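Local coordinates for protein Rna-directed RNA polymerase (Infectious pancreatic necrosis virus, PDB 3ZED) that probably copies the viral genome as an RNA-dependent RNA polymerase, existing both free and covalently attached to the genomic RNA, at residues B[614-619]-B[660-665]. Numbering follows the deposited sequence.
Sequences EAIRLV and SEFGGD
Phe662 lays its ring against the side of helix 604-621, where Ala615, Ile616 and Val619 receive it. Packing is tightest at Val619, whose two methyls divide the work. CG2 stands over the ring centre, 4.0 Å from the centroid of Phe662 and only 6° off the ring normal, a CH-pi contact over the face. Val619 CG1 sits nearer the root of the ring, 3.6 Å from Phe662 CG and just as close to Phe662 CB. With chi1 at -66°, Val619 CG1 lies anti to the carbonyl carbon and CG2 falls between that carbon and the backbone N, which gives one methyl the ring root and the other the ring centre. Ala615 CB meets the ring differently, at its edge and near its plane, 4.0 Å from Phe662 CD2, while Ile616 CD1 comes obliquely to Phe662 CE2, at 4.1 Å. The opposite face is covered by Glu661 CG, 3.6 Å above the plane of the Phe662 ring and, like Val619 CG2, over its centre. Both segments fall in the birnavirus VP1 thumb domain, and the contact ties the loop between helices 650-654 and 677-683 back onto helix 604-621; Leu578 of strand 573-578 and Ser586 of helix 580-588 also touch Phe662. The loop's own shape presents the ring: a type I turn from Ser660 to Gly663 is closed by Gly663 N bonding to Ser660 O, and Ser660 OG accepts from Phe662 N at 3.2 Å (N-H...O 160°), an ST turn. That same Ser660 OG packs on Ala615 CB at 3.5 Å. Beyond Phe662 the contact thins quickly: Gly664 is exposed, and Asp665 OD2, poorly ordered, stays 5.5 Å from Val619 CG1. Glu661, also on the solvent side, is nonetheless anchored, OE1 by a salt bridge with Arg308 and OE2 by a hydrogen bond with Ser586.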
ATOM      1  N   GLU B 614      -0.604   0.530 -26.788  1.00 40.97           N
ATOM      2  CA  GLU B 614       0.843   0.396 -26.667  1.00 40.48           C
ATOM      3  C   GLU B 614       1.234  -0.230 -25.321  1.00 42.50           C
ATOM      4  O   GLU B 614       2.107  -1.096 -25.296  1.00 41.78           O
ATOM      5  CB  GLU B 614       1.555   1.756 -26.844  1.00 43.01           C
ATOM      6  CG  GLU B 614       1.502   2.343 -28.248  1.00 48.67           C
ATOM      7  CD  GLU B 614       2.233   1.571 -29.330  1.00 62.30           C
ATOM      8  OE1 GLU B 614       1.698   0.546 -29.806  1.00 53.42           O
ATOM      9  OE2 GLU B 614       3.328   2.011 -29.732  1.00 67.68           O
ATOM     10  N   ALA B 615       0.581   0.191 -24.209  1.00 38.52           N
ATOM     11  CA  ALA B 615       0.873  -0.312 -22.864  1.00 36.27           C
ATOM     12  C   ALA B 615       0.512  -1.783 -22.728  1.00 38.24           C
ATOM     13  O   ALA B 615       1.319  -2.533 -22.185  1.00 37.31           O
ATOM     14  CB  ALA B 615       0.165   0.510 -21.805  1.00 37.03           C
ATOM     15  N   ILE B 616      -0.637  -2.224 -23.280  1.00 35.53           N
ATOM     16  CA  ILE B 616      -1.031  -3.637 -23.231  1.00 35.59           C
ATOM     17  C   ILE B 616       0.037  -4.509 -23.997  1.00 38.21           C
ATOM     18  O   ILE B 616       0.380  -5.608 -23.542  1.00 35.10           O
ATOM     19  CB  ILE B 616      -2.501  -3.907 -23.672  1.00 39.17           C
ATOM     20  CG1 ILE B 616      -3.020  -5.239 -23.105  1.00 40.32           C
ATOM     21  CG2 ILE B 616      -2.720  -3.843 -25.181  1.00 40.74           C
ATOM     22  CD1 ILE B 616      -3.431  -5.220 -21.596  1.00 45.92           C
ATOM     23  N   ARG B 617       0.613  -3.966 -25.081  1.00 35.90           N
ATOM     24  CA  ARG B 617       1.673  -4.641 -25.833  1.00 36.07           C
ATOM     25  C   ARG B 617       2.960  -4.703 -24.996  1.00 38.28           C
ATOM     26  O   ARG B 617       3.516  -5.785 -24.842  1.00 37.35           O
ATOM     27  CB  ARG B 617       1.936  -3.927 -27.165  1.00 36.93           C
ATOM     28  CG  ARG B 617       0.785  -4.010 -28.159  1.00 39.94           C
ATOM     29  CD  ARG B 617       0.999  -3.064 -29.335  1.00 33.87           C
ATOM     30  NE  ARG B 617       2.054  -3.561 -30.212  1.00 39.23           N
ATOM     31  CZ  ARG B 617       2.684  -2.837 -31.131  1.00 51.59           C
ATOM     32  NH1 ARG B 617       2.395  -1.552 -31.289  1.00 37.92           N
ATOM     33  NH2 ARG B 617       3.614  -3.387 -31.889  1.00 39.52           N
ATOM     34  N   LEU B 618       3.381  -3.564 -24.410  1.00 36.65           N
ATOM     35  CA  LEU B 618       4.593  -3.417 -23.599  1.00 38.04           C
ATOM     36  C   LEU B 618       4.681  -4.362 -22.413  1.00 37.96           C
ATOM     37  O   LEU B 618       5.753  -4.916 -22.146  1.00 36.83           O
ATOM     38  CB  LEU B 618       4.683  -1.996 -23.031  1.00 39.95           C
ATOM     39  CG  LEU B 618       5.282  -0.909 -23.859  1.00 48.48           C
ATOM     40  CD1 LEU B 618       4.975   0.425 -23.235  1.00 51.38           C
ATOM     41  CD2 LEU B 618       6.762  -1.063 -23.940  1.00 49.02           C
ATOM     42  N   VAL B 619       3.596  -4.476 -21.656  1.00 33.34           N
ATOM     43  CA  VAL B 619       3.585  -5.266 -20.430  1.00 32.51           C
ATOM     44  C   VAL B 619       3.561  -6.769 -20.694  1.00 37.51           C
ATOM     45  O   VAL B 619       3.811  -7.522 -19.761  1.00 40.79           O
ATOM     46  CB  VAL B 619       2.452  -4.841 -19.460  1.00 34.29           C
ATOM     47  CG1 VAL B 619       2.713  -3.427 -18.960  1.00 33.57           C
ATOM     48  CG2 VAL B 619       1.064  -4.979 -20.103  1.00 33.20           C
ATOM     49  N   SER B 660      -1.847   5.753 -17.919  1.00 46.35           N
ATOM     50  CA  SER B 660      -1.956   4.302 -17.962  1.00 44.22           C
ATOM     51  C   SER B 660      -1.871   3.657 -16.594  1.00 43.90           C
ATOM     52  O   SER B 660      -1.147   4.129 -15.742  1.00 43.03           O
ATOM     53  CB  SER B 660      -0.867   3.740 -18.877  1.00 45.74           C
ATOM     54  OG  SER B 660      -0.927   2.328 -18.991  1.00 46.23           O
ATOM     55  N   GLU B 661      -2.585   2.539 -16.406  1.00 40.51           N
ATOM     56  CA  GLU B 661      -2.522   1.742 -15.167  1.00 39.07           C
ATOM     57  C   GLU B 661      -1.146   1.035 -15.059  1.00 41.92           C
ATOM     58  O   GLU B 661      -0.777   0.584 -13.987  1.00 41.89           O
ATOM     59  CB  GLU B 661      -3.669   0.715 -15.108  1.00 40.00           C
ATOM     60  CG  GLU B 661      -3.590  -0.416 -16.122  1.00 45.56           C
ATOM     61  CD  GLU B 661      -4.668  -1.467 -15.929  1.00 57.52           C
ATOM     62  OE1 GLU B 661      -4.771  -2.012 -14.808  1.00 47.06           O
ATOM     63  OE2 GLU B 661      -5.411  -1.751 -16.896  1.00 57.71           O
ATOM     64  N   PHE B 662      -0.414   0.930 -16.188  1.00 38.48           N
ATOM     65  CA  PHE B 662       0.903   0.300 -16.281  1.00 37.99           C
ATOM     66  C   PHE B 662       2.026   1.334 -16.276  1.00 48.26           C
ATOM     67  O   PHE B 662       3.183   0.960 -16.448  1.00 50.82           O
ATOM     68  CB  PHE B 662       0.982  -0.578 -17.552  1.00 37.71           C
ATOM     69  CG  PHE B 662      -0.099  -1.636 -17.609  1.00 37.88           C
ATOM     70  CD1 PHE B 662      -0.206  -2.608 -16.605  1.00 38.34           C
ATOM     71  CD2 PHE B 662      -1.030  -1.646 -18.641  1.00 37.69           C
ATOM     72  CE1 PHE B 662      -1.209  -3.583 -16.661  1.00 38.23           C
ATOM     73  CE2 PHE B 662      -2.041  -2.612 -18.686  1.00 39.53           C
ATOM     74  CZ  PHE B 662      -2.126  -3.567 -17.693  1.00 37.35           C
ATOM     75  N   GLY B 663       1.678   2.609 -16.094  1.00 48.96           N
ATOM     76  CA  GLY B 663       2.604   3.743 -16.085  1.00 51.31           C
ATOM     77  C   GLY B 663       3.679   3.717 -15.012  1.00 59.19           C
ATOM     78  O   GLY B 663       4.837   4.086 -15.279  1.00 58.80           O
ATOM     79  N   GLY B 664       3.295   3.241 -13.821  1.00 57.13           N
ATOM     80  CA  GLY B 664       4.147   3.141 -12.646  1.00 58.27           C
ATOM     81  C   GLY B 664       5.358   2.237 -12.764  1.00 66.69           C
ATOM     82  O   GLY B 664       6.054   2.030 -11.769  1.00 68.48           O
ATOM     83  N   ASP B 665       5.658   1.715 -13.947  1.00 65.77           N
ATOM     84  CA  ASP B 665       6.831   0.863 -14.109  1.00 66.90           C
ATOM     85  C   ASP B 665       7.892   1.531 -15.030  1.00 73.46           C
ATOM     86  O   ASP B 665       9.008   1.855 -14.587  1.00 73.64           O
ATOM     87  CB  ASP B 665       6.412  -0.522 -14.650  1.00 68.93           C
ATOM     88  CG  ASP B 665       5.517  -1.360 -13.726  1.00 84.28           C
ATOM     89  OD1 ASP B 665       6.047  -1.907 -12.706  1.00 83.52           O
ATOM     90  OD2 ASP B 665       4.306  -1.541 -14.063  1.00 89.03           O
TER